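Side-chain contacts in Non-reducing end alpha-L-arabinofuranosidase BoGH43B (Bacteroides ovatus, PDB 5JOZ), which hydrolyses terminal non-reducing alpha-L-arabinofuranose residues from xyloglucan side chains, turning S units into X units during xyloglucan degradation: residues I350-N355 and H398-I403; F368-S373 and V479-Y484; N384-L389 and V411-K416. One frame throughout, in Å; residues are numbered along the deposited sequence.

Interaction 1. Residues I350-N355 and H398-I403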
ATOM      1  N   ILE A 350      23.547   8.057  -2.371  1.00 37.64           N
ATOM      2  CA  ILE A 350      22.590   6.953  -2.426  1.00 35.17           C
ATOM      3  C   ILE A 350      21.713   7.097  -3.673  1.00 35.26           C
ATOM      4  O   ILE A 350      21.180   8.181  -3.930  1.00 39.93           O
ATOM      5  CB  ILE A 350      21.657   6.916  -1.181  1.00 38.92           C
ATOM      6  CG1 ILE A 350      22.428   6.994   0.160  1.00 40.34           C
ATOM      7  CG2 ILE A 350      20.773   5.672  -1.215  1.00 35.32           C
ATOM      8  CD1 ILE A 350      23.625   6.075   0.251  1.00 52.44           C
ATOM      9  N   ASN A 351      21.616   6.025  -4.457  1.00 30.60           N
ATOM     10  CA  ASN A 351      20.553   5.857  -5.471  1.00 32.81           C
ATOM     11  C   ASN A 351      19.722   4.597  -5.126  1.00 31.59           C
ATOM     12  O   ASN A 351      19.733   4.163  -3.969  1.00 31.40           O
ATOM     13  CB  ASN A 351      21.120   5.873  -6.911  1.00 33.35           C
ATOM     14  CG  ASN A 351      22.116   4.745  -7.199  1.00 36.38           C
ATOM     15  OD1 ASN A 351      22.096   3.673  -6.587  1.00 32.05           O
ATOM     16  ND2 ASN A 351      22.998   4.994  -8.163  1.00 36.96           N
ATOM     17  N   PHE A 352      19.001   4.021  -6.089  1.00 32.48           N
ATOM     18  CA  PHE A 352      18.156   2.843  -5.815  1.00 38.69           C
ATOM     19  C   PHE A 352      18.939   1.527  -5.668  1.00 42.53           C
ATOM     20  O   PHE A 352      18.427   0.566  -5.092  1.00 42.46           O
ATOM     21  CB  PHE A 352      17.088   2.671  -6.907  1.00 37.73           C
ATOM     22  CG  PHE A 352      16.198   3.873  -7.091  1.00 33.73           C
ATOM     23  CD1 PHE A 352      15.315   4.262  -6.088  1.00 34.07           C
ATOM     24  CD2 PHE A 352      16.234   4.612  -8.269  1.00 33.97           C
ATOM     25  CE1 PHE A 352      14.492   5.369  -6.251  1.00 35.65           C
ATOM     26  CE2 PHE A 352      15.413   5.723  -8.441  1.00 38.23           C
ATOM     27  CZ  PHE A 352      14.541   6.103  -7.433  1.00 36.33           C
ATOM     28  N   THR A 353      20.169   1.501  -6.182  1.00 47.53           N
ATOM     29  CA  THR A 353      21.004   0.293  -6.251  1.00 50.39           C
ATOM     30  C   THR A 353      21.441  -0.285  -4.896  1.00 50.20           C
ATOM     31  O   THR A 353      21.945  -1.407  -4.856  1.00 45.24           O
ATOM     32  CB  THR A 353      22.275   0.563  -7.094  1.00 60.22           C
ATOM     33  OG1 THR A 353      21.933   1.355  -8.237  1.00 63.05           O
ATOM     34  CG2 THR A 353      22.939  -0.740  -7.565  1.00 67.80           C
ATOM     35  N   THR A 354      21.283   0.468  -3.806  1.00 46.68           N
ATOM     36  CA  THR A 354      21.451  -0.084  -2.452  1.00 52.25           C
ATOM     37  C   THR A 354      20.111  -0.248  -1.752  1.00 48.26           C
ATOM     38  O   THR A 354      19.093   0.268  -2.200  1.00 48.73           O
ATOM     39  CB  THR A 354      22.348   0.807  -1.565  1.00 57.02           C
ATOM     40  OG1 THR A 354      21.763   2.114  -1.432  1.00 53.38           O
ATOM     41  CG2 THR A 354      23.754   0.912  -2.158  1.00 62.89           C
ATOM     42  N   ASN A 355      20.143  -0.960  -0.633  1.00 51.63           N
ATOM     43  CA  ASN A 355      18.993  -1.104   0.249  1.00 49.52           C
ATOM     44  C   ASN A 355      19.129  -0.192   1.488  1.00 46.61           C
ATOM     45  O   ASN A 355      19.257  -0.660   2.617  1.00 45.49           O
ATOM     46  CB  ASN A 355      18.826  -2.580   0.665  1.00 51.58           C
ATOM     47  CG  ASN A 355      18.397  -3.485  -0.483  1.00 45.42           C
ATOM     48  OD1 ASN A 355      18.229  -3.047  -1.624  1.00 49.55           O
ATOM     49  ND2 ASN A 355      18.207  -4.763  -0.177  1.00 39.08           N
ATOM     50  N   HIS A 398      12.213   1.364 -13.112  1.00 28.06           N
ATOM     51  CA  HIS A 398      11.776   2.734 -12.873  1.00 30.21           C
ATOM     52  C   HIS A 398      12.126   3.630 -14.042  1.00 30.44           C
ATOM     53  O   HIS A 398      13.177   3.446 -14.668  1.00 35.74           O
ATOM     54  CB  HIS A 398      12.442   3.303 -11.608  1.00 30.58           C
ATOM     55  CG  HIS A 398      13.941   3.233 -11.624  1.00 34.35           C
ATOM     56  ND1 HIS A 398      14.729   4.269 -12.079  1.00 39.47           N
ATOM     57  CD2 HIS A 398      14.796   2.253 -11.243  1.00 37.25           C
ATOM     58  CE1 HIS A 398      16.003   3.936 -11.977  1.00 34.56           C
ATOM     59  NE2 HIS A 398      16.072   2.720 -11.465  1.00 42.19           N
ATOM     60  N   TYR A 399      11.264   4.609 -14.310  1.00 29.65           N
ATOM     61  CA  TYR A 399      11.490   5.598 -15.373  1.00 27.06           C
ATOM     62  C   TYR A 399      11.830   6.925 -14.735  1.00 29.85           C
ATOM     63  O   TYR A 399      11.076   7.408 -13.903  1.00 39.09           O
ATOM     64  CB  TYR A 399      10.242   5.764 -16.229  1.00 24.34           C
ATOM     65  CG  TYR A 399       9.701   4.478 -16.836  1.00 26.24           C
ATOM     66  CD1 TYR A 399      10.548   3.563 -17.468  1.00 25.71           C
ATOM     67  CD2 TYR A 399       8.332   4.192 -16.802  1.00 27.95           C
ATOM     68  CE1 TYR A 399      10.055   2.404 -18.036  1.00 27.62           C
ATOM     69  CE2 TYR A 399       7.826   3.030 -17.374  1.00 28.68           C
ATOM     70  CZ  TYR A 399       8.686   2.142 -17.994  1.00 30.08           C
ATOM     71  OH  TYR A 399       8.190   0.997 -18.573  1.00 27.74           O
ATOM     72  N   ASP A 400      12.943   7.529 -15.150  1.00 28.65           N
ATOM     73  CA  ASP A 400      13.485   8.719 -14.503  1.00 29.59           C
ATOM     74  C   ASP A 400      13.406   9.947 -15.402  1.00 27.96           C
ATOM     75  O   ASP A 400      14.114  10.025 -16.404  1.00 29.77           O
ATOM     76  CB  ASP A 400      14.954   8.472 -14.142  1.00 31.93           C
ATOM     77  CG  ASP A 400      15.144   7.391 -13.099  1.00 33.89           C
ATOM     78  OD1 ASP A 400      14.159   6.950 -12.461  1.00 35.12           O
ATOM     79  OD2 ASP A 400      16.307   6.973 -12.909  1.00 39.91           O
ATOM     80  N   LEU A 401      12.580  10.917 -15.027  1.00 25.77           N
ATOM     81  CA  LEU A 401      12.503  12.179 -15.756  1.00 26.92           C
ATOM     82  C   LEU A 401      13.317  13.219 -14.981  1.00 27.93           C
ATOM     83  O   LEU A 401      12.791  13.883 -14.080  1.00 24.40           O
ATOM     84  CB  LEU A 401      11.051  12.610 -15.952  1.00 25.12           C
ATOM     85  CG  LEU A 401      10.828  13.982 -16.591  1.00 25.04           C
ATOM     86  CD1 LEU A 401      11.468  14.051 -17.963  1.00 25.61           C
ATOM     87  CD2 LEU A 401       9.347  14.299 -16.655  1.00 24.92           C
ATOM     88  N   LEU A 402      14.599  13.352 -15.341  1.00 29.69           N
ATOM     89  CA  LEU A 402      15.567  14.113 -14.541  1.00 31.36           C
ATOM     90  C   LEU A 402      16.232  15.267 -15.271  1.00 31.67           C
ATOM     91  O   LEU A 402      16.382  15.240 -16.490  1.00 34.29           O
ATOM     92  CB  LEU A 402      16.663  13.182 -14.032  1.00 34.15           C
ATOM     93  CG  LEU A 402      16.193  11.896 -13.344  1.00 38.41           C
ATOM     94  CD1 LEU A 402      17.377  11.008 -12.991  1.00 33.81           C
ATOM     95  CD2 LEU A 402      15.362  12.198 -12.107  1.00 38.24           C
ATOM     96  N   ILE A 403      16.624  16.272 -14.486  1.00 28.23           N
ATOM     97  CA  ILE A 403      17.486  17.353 -14.908  1.00 22.14           C
ATOM     98  C   ILE A 403      18.891  16.969 -14.492  1.00 23.49           C
ATOM     99  O   ILE A 403      19.112  16.618 -13.324  1.00 19.50           O
ATOM    100  CB  ILE A 403      17.145  18.682 -14.203  1.00 24.42           C
ATOM    101  CG1 ILE A 403      15.718  19.101 -14.528  1.00 24.14           C
ATOM    102  CG2 ILE A 403      18.143  19.784 -14.601  1.00 23.07           C
ATOM    103  CD1 ILE A 403      15.209  20.220 -13.659  1.00 25.96           C
TER
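F352 and H398 meet ring to ring where a loop lies over one sheet of the C-terminal concanavalin A-like β-sandwich. The loop, 350-355, runs between strands 343-345 and 359-364. H398 is on the inner strand 397-406, between 389-392 and 409-418. At the start of the loop, the backbone O of I350 accepts a hydrogen bond from S486 OG. N351 then folds the loop by an Asx turn. Its OD1 accepts from T353 N at 2.9 Å and from T353 OG1 at 2.8 Å. Both donors come from the same face of the amide, above its plane. The turn brackets F352, which lies between the two residues and whose side chain is the one that reaches the strand.

The F352 ring turns its edge to the face of H398 in an edge-to-face pair. The planes make 53° and the centroids are 4.7 Å apart. CD2 of F352 leads. It lies above the imidazole, offset toward the rim, 3.7 Å from H398 NE2. CE2 of F352 follows, 4.0 Å from H398 ND1. The ring of F352 also stacks with Y484 and touches V390 and R392. Further on, N355 ND2 bonds to G67 O, which ties the loop to the catalytic domain.

On the strand, the first torsion of H398 (chi1 55°) turns one face of the imidazole to F352 and ND1 to D400, two residues on. H398 ND1 donates to D400 OD1 at 2.8 Å and 156°, in the imidazole plane but tilted out of the carboxylate plane, on its syn side.

Interaction 2. Residues F368-S373 and V479-Y484; sequences FNLTAS and VFIGMY
No flat group enters the contact of L370 and A372 with I481, which is made by aliphatic branches alone. The aromatic rings of 479-484 belong to F480 and Y484, and neither reaches 368-373. F480 stacks its ring with Y35 of the catalytic domain, and Y484 has its ring against V390. In the other segment, the F368 side chain packs on E444 instead. I481 lies between F480 and Y484 in sequence, and its side chain leaves the strand on the side of 370-373.

I481 touches with both of its branches. The longer one is extended, with CD1 anti to CA (chi2 -169°), and ends at L370. There I481 CD1 and L370 CD1 meet methyl to methyl at 4.2 Å. The two side chains run alongside each other with opposite headings. The shorter branch serves A372: I481 CG2 is 4.3 Å from A372 CB.

The two strands belong to the two facing sheets of a concanavalin A-like β-sandwich, and no hydrogen bond joins them. The contact is part of the apolar layer between the sheets. A372 is small, and its CA comes to 8.0 Å from the CA of I481. L370 has a longer side chain and reaches I481 with CD1. The same layer includes other side chains of the domain: I481 also rests on I440, L370 on F503 and A442, and M483 on F498 of the sheet that holds 370-377.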
ATOM      1  N   PHE A 368      -5.374   5.022 -13.308  1.00 25.67           N
ATOM      2  CA  PHE A 368      -4.802   4.703 -14.601  1.00 27.09           C
ATOM      3  C   PHE A 368      -4.480   5.977 -15.356  1.00 27.21           C
ATOM      4  O   PHE A 368      -3.361   6.144 -15.826  1.00 25.78           O
ATOM      5  CB  PHE A 368      -5.753   3.838 -15.408  1.00 26.64           C
ATOM      6  CG  PHE A 368      -5.887   2.453 -14.866  1.00 28.23           C
ATOM      7  CD1 PHE A 368      -4.832   1.553 -14.974  1.00 27.69           C
ATOM      8  CD2 PHE A 368      -7.048   2.059 -14.208  1.00 27.20           C
ATOM      9  CE1 PHE A 368      -4.951   0.262 -14.463  1.00 30.11           C
ATOM     10  CE2 PHE A 368      -7.168   0.780 -13.697  1.00 26.82           C
ATOM     11  CZ  PHE A 368      -6.123  -0.121 -13.827  1.00 27.66           C
ATOM     12  N   ASN A 369      -5.459   6.878 -15.423  1.00 28.04           N
ATOM     13  CA  ASN A 369      -5.355   8.110 -16.185  1.00 30.11           C
ATOM     14  C   ASN A 369      -5.026   9.260 -15.246  1.00 27.54           C
ATOM     15  O   ASN A 369      -5.838   9.629 -14.398  1.00 29.24           O
ATOM     16  CB  ASN A 369      -6.665   8.374 -16.933  1.00 31.08           C
ATOM     17  CG  ASN A 369      -7.067   7.206 -17.807  1.00 36.15           C
ATOM     18  OD1 ASN A 369      -7.913   6.395 -17.428  1.00 40.35           O
ATOM     19  ND2 ASN A 369      -6.423   7.078 -18.952  1.00 36.92           N
ATOM     20  N   LEU A 370      -3.829   9.815 -15.383  1.00 27.23           N
ATOM     21  CA  LEU A 370      -3.436  10.946 -14.553  1.00 29.87           C
ATOM     22  C   LEU A 370      -2.418  11.872 -15.176  1.00 24.61           C
ATOM     23  O   LEU A 370      -1.749  11.547 -16.154  1.00 20.00           O
ATOM     24  CB  LEU A 370      -2.948  10.495 -13.166  1.00 33.97           C
ATOM     25  CG  LEU A 370      -1.669   9.698 -12.901  1.00 37.70           C
ATOM     26  CD1 LEU A 370      -0.400  10.338 -13.440  1.00 44.46           C
ATOM     27  CD2 LEU A 370      -1.560   9.499 -11.388  1.00 47.60           C
ATOM     28  N   THR A 371      -2.333  13.042 -14.562  1.00 23.09           N
ATOM     29  CA  THR A 371      -1.307  14.015 -14.849  1.00 27.98           C
ATOM     30  C   THR A 371      -0.619  14.332 -13.537  1.00 26.09           C
ATOM     31  O   THR A 371      -1.270  14.608 -12.538  1.00 28.32           O
ATOM     32  CB  THR A 371      -1.903  15.300 -15.451  1.00 26.43           C
ATOM     33  OG1 THR A 371      -2.471  14.985 -16.724  1.00 31.31           O
ATOM     34  CG2 THR A 371      -0.824  16.376 -15.634  1.00 27.14           C
ATOM     35  N   ALA A 372       0.703  14.285 -13.561  1.00 29.26           N
ATOM     36  CA  ALA A 372       1.528  14.625 -12.413  1.00 29.04           C
ATOM     37  C   ALA A 372       2.582  15.570 -12.923  1.00 28.63           C
ATOM     38  O   ALA A 372       3.233  15.265 -13.918  1.00 31.66           O
ATOM     39  CB  ALA A 372       2.182  13.378 -11.859  1.00 29.50           C
ATOM     40  N   SER A 373       2.754  16.710 -12.264  1.00 26.82           N
ATOM     41  CA  SER A 373       3.806  17.645 -12.655  1.00 27.11           C
ATOM     42  C   SER A 373       4.347  18.406 -11.461  1.00 25.87           C
ATOM     43  O   SER A 373       3.680  18.535 -10.447  1.00 24.95           O
ATOM     44  CB  SER A 373       3.298  18.626 -13.709  1.00 25.89           C
ATOM     45  OG  SER A 373       2.177  19.350 -13.234  1.00 28.04           O
ATOM     46  N   VAL A 479       3.058   0.970  -8.580  1.00 24.85           N
ATOM     47  CA  VAL A 479       3.832   2.155  -8.959  1.00 27.03           C
ATOM     48  C   VAL A 479       3.680   3.337  -7.983  1.00 23.83           C
ATOM     49  O   VAL A 479       2.575   3.665  -7.544  1.00 20.72           O
ATOM     50  CB  VAL A 479       3.452   2.613 -10.391  1.00 29.16           C
ATOM     51  CG1 VAL A 479       4.024   3.989 -10.708  1.00 28.86           C
ATOM     52  CG2 VAL A 479       3.929   1.586 -11.420  1.00 30.69           C
ATOM     53  N   PHE A 480       4.800   3.967  -7.656  1.00 21.86           N
ATOM     54  CA  PHE A 480       4.791   5.277  -7.006  1.00 21.61           C
ATOM     55  C   PHE A 480       5.378   6.282  -7.972  1.00 20.56           C
ATOM     56  O   PHE A 480       6.328   5.969  -8.691  1.00 26.90           O
ATOM     57  CB  PHE A 480       5.636   5.272  -5.740  1.00 22.39           C
ATOM     58  CG  PHE A 480       4.941   4.711  -4.547  1.00 22.10           C
ATOM     59  CD1 PHE A 480       4.602   3.376  -4.501  1.00 24.34           C
ATOM     60  CD2 PHE A 480       4.649   5.511  -3.457  1.00 24.49           C
ATOM     61  CE1 PHE A 480       3.969   2.833  -3.385  1.00 25.12           C
ATOM     62  CE2 PHE A 480       4.014   4.980  -2.340  1.00 25.93           C
ATOM     63  CZ  PHE A 480       3.677   3.635  -2.306  1.00 23.38           C
ATOM     64  N   ILE A 481       4.830   7.485  -7.969  1.00 19.57           N
ATOM     65  CA  ILE A 481       5.389   8.602  -8.729  1.00 22.22           C
ATOM     66  C   ILE A 481       5.906   9.572  -7.686  1.00 22.32           C
ATOM     67  O   ILE A 481       5.190   9.892  -6.739  1.00 22.17           O
ATOM     68  CB  ILE A 481       4.343   9.218  -9.674  1.00 26.58           C
ATOM     69  CG1 ILE A 481       3.885   8.125 -10.655  1.00 28.44           C
ATOM     70  CG2 ILE A 481       4.909  10.426 -10.417  1.00 30.52           C
ATOM     71  CD1 ILE A 481       3.054   8.589 -11.825  1.00 33.93           C
ATOM     72  N   GLY A 482       7.160  10.005  -7.835  1.00 20.47           N
ATOM     73  CA  GLY A 482       7.798  10.825  -6.821  1.00 21.30           C
ATOM     74  C   GLY A 482       8.925  11.738  -7.261  1.00 20.48           C
ATOM     75  O   GLY A 482       9.534  11.549  -8.309  1.00 21.58           O
ATOM     76  N   MET A 483       9.195  12.718  -6.406  1.00 23.49           N
ATOM     77  CA  MET A 483      10.333  13.632  -6.542  1.00 25.04           C
ATOM     78  C   MET A 483      11.592  12.881  -6.136  1.00 24.54           C
ATOM     79  O   MET A 483      11.550  12.019  -5.254  1.00 25.04           O
ATOM     80  CB  MET A 483      10.138  14.864  -5.656  1.00 24.68           C
ATOM     81  CG  MET A 483       8.913  15.676  -6.040  1.00 27.86           C
ATOM     82  SD  MET A 483       8.370  16.870  -4.816  1.00 34.44           S
ATOM     83  CE  MET A 483       7.684  15.786  -3.568  1.00 36.15           C
ATOM     84  N   TYR A 484      12.700  13.208  -6.784  1.00 23.13           N
ATOM     85  CA  TYR A 484      13.935  12.440  -6.639  1.00 24.17           C
ATOM     86  C   TYR A 484      15.162  13.315  -6.872  1.00 25.85           C
ATOM     87  O   TYR A 484      15.143  14.183  -7.743  1.00 23.97           O
ATOM     88  CB  TYR A 484      13.928  11.285  -7.639  1.00 24.26           C
ATOM     89  CG  TYR A 484      15.147  10.399  -7.612  1.00 24.24           C
ATOM     90  CD1 TYR A 484      15.419   9.605  -6.505  1.00 26.88           C
ATOM     91  CD2 TYR A 484      16.021  10.324  -8.711  1.00 25.26           C
ATOM     92  CE1 TYR A 484      16.520   8.760  -6.479  1.00 26.45           C
ATOM     93  CE2 TYR A 484      17.131   9.482  -8.694  1.00 23.61           C
ATOM     94  CZ  TYR A 484      17.373   8.704  -7.571  1.00 25.82           C
ATOM     95  OH  TYR A 484      18.463   7.867  -7.505  1.00 31.67           O
TER

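Interaction 3. Residues N384-L389 and V411-K416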
ATOM      1  N   ASN A 384      27.158  13.331 -12.988  1.00 32.14           N
ATOM      2  CA  ASN A 384      26.534  12.394 -12.024  1.00 33.97           C
ATOM      3  C   ASN A 384      25.321  12.935 -11.230  1.00 30.03           C
ATOM      4  O   ASN A 384      24.657  12.172 -10.527  1.00 28.80           O
ATOM      5  CB  ASN A 384      27.584  11.792 -11.044  1.00 33.26           C
ATOM      6  CG  ASN A 384      28.373  12.851 -10.248  1.00 35.31           C
ATOM      7  OD1 ASN A 384      29.299  13.469 -10.772  1.00 42.31           O
ATOM      8  ND2 ASN A 384      28.044  13.019  -8.969  1.00 31.40           N
ATOM      9  N   GLU A 385      25.035  14.230 -11.354  1.00 30.62           N
ATOM     10  CA  GLU A 385      24.057  14.916 -10.514  1.00 29.65           C
ATOM     11  C   GLU A 385      22.748  15.050 -11.256  1.00 30.36           C
ATOM     12  O   GLU A 385      22.713  15.459 -12.433  1.00 28.72           O
ATOM     13  CB  GLU A 385      24.563  16.301 -10.127  1.00 31.93           C
ATOM     14  CG  GLU A 385      25.827  16.261  -9.286  1.00 31.51           C
ATOM     15  CD  GLU A 385      26.235  17.621  -8.762  1.00 32.70           C
ATOM     16  OE1 GLU A 385      25.985  18.632  -9.447  1.00 33.93           O
ATOM     17  OE2 GLU A 385      26.824  17.677  -7.661  1.00 38.99           O
ATOM     18  N   GLU A 386      21.672  14.694 -10.567  1.00 28.34           N
ATOM     19  CA  GLU A 386      20.362  14.658 -11.183  1.00 30.66           C
ATOM     20  C   GLU A 386      19.245  14.821 -10.164  1.00 26.37           C
ATOM     21  O   GLU A 386      19.403  14.512  -8.979  1.00 23.45           O
ATOM     22  CB  GLU A 386      20.201  13.364 -12.000  1.00 32.52           C
ATOM     23  CG  GLU A 386      20.403  12.094 -11.189  1.00 36.94           C
ATOM     24  CD  GLU A 386      20.607  10.837 -12.026  1.00 41.92           C
ATOM     25  OE1 GLU A 386      21.131  10.919 -13.169  1.00 44.22           O
ATOM     26  OE2 GLU A 386      20.263   9.750 -11.509  1.00 39.36           O
ATOM     27  N   ALA A 387      18.127  15.343 -10.645  1.00 25.31           N
ATOM     28  CA  ALA A 387      16.932  15.499  -9.840  1.00 23.22           C
ATOM     29  C   ALA A 387      15.733  15.713 -10.749  1.00 25.81           C
ATOM     30  O   ALA A 387      15.858  16.281 -11.843  1.00 27.62           O
ATOM     31  CB  ALA A 387      17.072  16.670  -8.877  1.00 24.28           C
ATOM     32  N   GLY A 388      14.570  15.260 -10.294  1.00 23.51           N
ATOM     33  CA  GLY A 388      13.359  15.360 -11.077  1.00 21.95           C
ATOM     34  C   GLY A 388      12.294  14.442 -10.542  1.00 23.22           C
ATOM     35  O   GLY A 388      12.159  14.304  -9.325  1.00 22.16           O
ATOM     36  N   LEU A 389      11.549  13.818 -11.461  1.00 23.41           N
ATOM     37  CA  LEU A 389      10.462  12.903 -11.138  1.00 21.99           C
ATOM     38  C   LEU A 389      10.783  11.491 -11.570  1.00 23.28           C
ATOM     39  O   LEU A 389      11.474  11.278 -12.562  1.00 25.49           O
ATOM     40  CB  LEU A 389       9.161  13.342 -11.803  1.00 22.84           C
ATOM     41  CG  LEU A 389       8.694  14.759 -11.490  1.00 24.90           C
ATOM     42  CD1 LEU A 389       7.377  15.041 -12.183  1.00 23.12           C
ATOM     43  CD2 LEU A 389       8.602  15.017  -9.988  1.00 25.23           C
ATOM     44  N   VAL A 411      20.431  19.660 -19.167  1.00 27.85           N
ATOM     45  CA  VAL A 411      19.468  18.935 -20.002  1.00 28.76           C
ATOM     46  C   VAL A 411      18.329  18.333 -19.183  1.00 29.70           C
ATOM     47  O   VAL A 411      18.464  18.108 -17.977  1.00 27.77           O
ATOM     48  CB  VAL A 411      20.151  17.792 -20.797  1.00 29.02           C
ATOM     49  CG1 VAL A 411      21.315  18.322 -21.625  1.00 34.51           C
ATOM     50  CG2 VAL A 411      20.642  16.673 -19.878  1.00 31.75           C
ATOM     51  N   ALA A 412      17.222  18.061 -19.866  1.00 30.23           N
ATOM     52  CA  ALA A 412      16.154  17.228 -19.335  1.00 31.05           C
ATOM     53  C   ALA A 412      16.326  15.845 -19.946  1.00 33.54           C
ATOM     54  O   ALA A 412      16.570  15.728 -21.143  1.00 36.91           O
ATOM     55  CB  ALA A 412      14.803  17.804 -19.690  1.00 29.03           C
ATOM     56  N   MET A 413      16.209  14.812 -19.117  1.00 33.87           N
ATOM     57  CA  MET A 413      16.497  13.442 -19.506  1.00 36.68           C
ATOM     58  C   MET A 413      15.351  12.524 -19.073  1.00 37.95           C
ATOM     59  O   MET A 413      14.952  12.552 -17.916  1.00 36.44           O
ATOM     60  CB  MET A 413      17.814  12.986 -18.853  1.00 38.71           C
ATOM     61  CG  MET A 413      18.178  11.519 -19.068  1.00 39.02           C
ATOM     62  SD  MET A 413      19.813  11.032 -18.462  1.00 43.93           S
ATOM     63  CE  MET A 413      19.635  11.315 -16.701  1.00 47.34           C
ATOM     64  N   ILE A 414      14.831  11.728 -20.012  1.00 35.20           N
ATOM     65  CA  ILE A 414      14.021  10.540 -19.688  1.00 34.64           C
ATOM     66  C   ILE A 414      14.959   9.351 -19.806  1.00 32.41           C
ATOM     67  O   ILE A 414      15.594   9.169 -20.831  1.00 29.28           O
ATOM     68  CB  ILE A 414      12.736  10.362 -20.566  1.00 37.07           C
ATOM     69  CG1 ILE A 414      11.964   9.094 -20.168  1.00 35.20           C
ATOM     70  CG2 ILE A 414      13.029  10.293 -22.062  1.00 36.83           C
ATOM     71  CD1 ILE A 414      11.575   9.026 -18.707  1.00 34.67           C
ATOM     72  N   ARG A 415      15.075   8.569 -18.737  1.00 36.30           N
ATOM     73  CA  ARG A 415      15.983   7.437 -18.707  1.00 37.03           C
ATOM     74  C   ARG A 415      15.251   6.222 -18.161  1.00 36.20           C
ATOM     75  O   ARG A 415      14.776   6.230 -17.026  1.00 36.16           O
ATOM     76  CB  ARG A 415      17.204   7.760 -17.852  1.00 37.88           C
ATOM     77  CG  ARG A 415      18.322   6.724 -17.931  1.00 34.94           C
ATOM     78  CD  ARG A 415      19.449   7.097 -16.981  1.00 34.43           C
ATOM     79  NE  ARG A 415      18.979   7.121 -15.595  1.00 35.69           N
ATOM     80  CZ  ARG A 415      19.619   7.682 -14.565  1.00 33.67           C
ATOM     81  NH1 ARG A 415      20.792   8.302 -14.719  1.00 32.44           N
ATOM     82  NH2 ARG A 415      19.063   7.632 -13.363  1.00 33.61           N
ATOM     83  N   LYS A 416      15.196   5.173 -18.975  1.00 35.91           N
ATOM     84  CA  LYS A 416      14.408   3.990 -18.684  1.00 34.42           C
ATOM     85  C   LYS A 416      15.322   2.877 -18.180  1.00 32.99           C
ATOM     86  O   LYS A 416      16.192   2.424 -18.903  1.00 33.62           O
ATOM     87  CB  LYS A 416      13.655   3.554 -19.945  1.00 35.71           C
ATOM     88  CG  LYS A 416      12.894   4.679 -20.639  1.00 34.74           C
ATOM     89  CD  LYS A 416      12.209   4.205 -21.907  1.00 36.60           C
ATOM     90  CE  LYS A 416      11.836   5.377 -22.803  1.00 43.15           C
ATOM     91  NZ  LYS A 416      11.294   4.935 -24.121  1.00 49.64           N
TER
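E386 and R415 form a salt bridge in which two nitrogens of the guanidinium face the two carboxylate oxygens. The better bond runs from R415 NH2 to the syn side of E386 OE2, tilted out of the carboxylate plane, 3.1 Å long with an angle of 152° at the hydrogen. The second, from R415 NH1 to E386 OE1, is also 3.1 Å but bent to 128° and weak. The planes are 53° apart, so the pair is not a flat, symmetric fork. The arginine chain is extended until it bends at chi3, and meets E386 at about a right angle.

The buried side is closely filled. M413 brings its CE to 3.9 Å from E386 OE1, and L402 lies against E386 as well. R415 is more open: it is partly exposed and rests on V422 and T425. In this concanavalin A-like domain the contact crosses strand 397-406, which pairs with 409-418 and bonds to A387 through I403.

Each partner has a second polar contact. E386 OE2 accepts from N488 ND2, and R415 NH2 makes another salt bridge with D400 OD2. One arginine between two carboxylates probably offsets their charge and keeps the buried E386 ionised.

In the fold
All three contacts lie in the C-terminal β-sandwich, away from the annotated sites. All reach the sheet of strands 397-406 and 480-486. Interaction 2 alone also crosses to the other sheet, and it is purely apolar. Interactions 1 and 3 are polar or aromatic. Their centres are about 9 Å apart, and strands 398-403 and 411-416 are neighbours. D400 links them: it holds H398 of interaction 1 and forms a salt bridge with R415 of interaction 3. Interaction 1 is buried between a loop and a strand, whereas interaction 3 grades from a buried glutamate to a partly exposed arginine. Y484 of interaction 2 also connects the set: its N lies 2.8 Å from G388 O of interaction 3, and its OH is 3.4 Å from N351 CB of interaction 1.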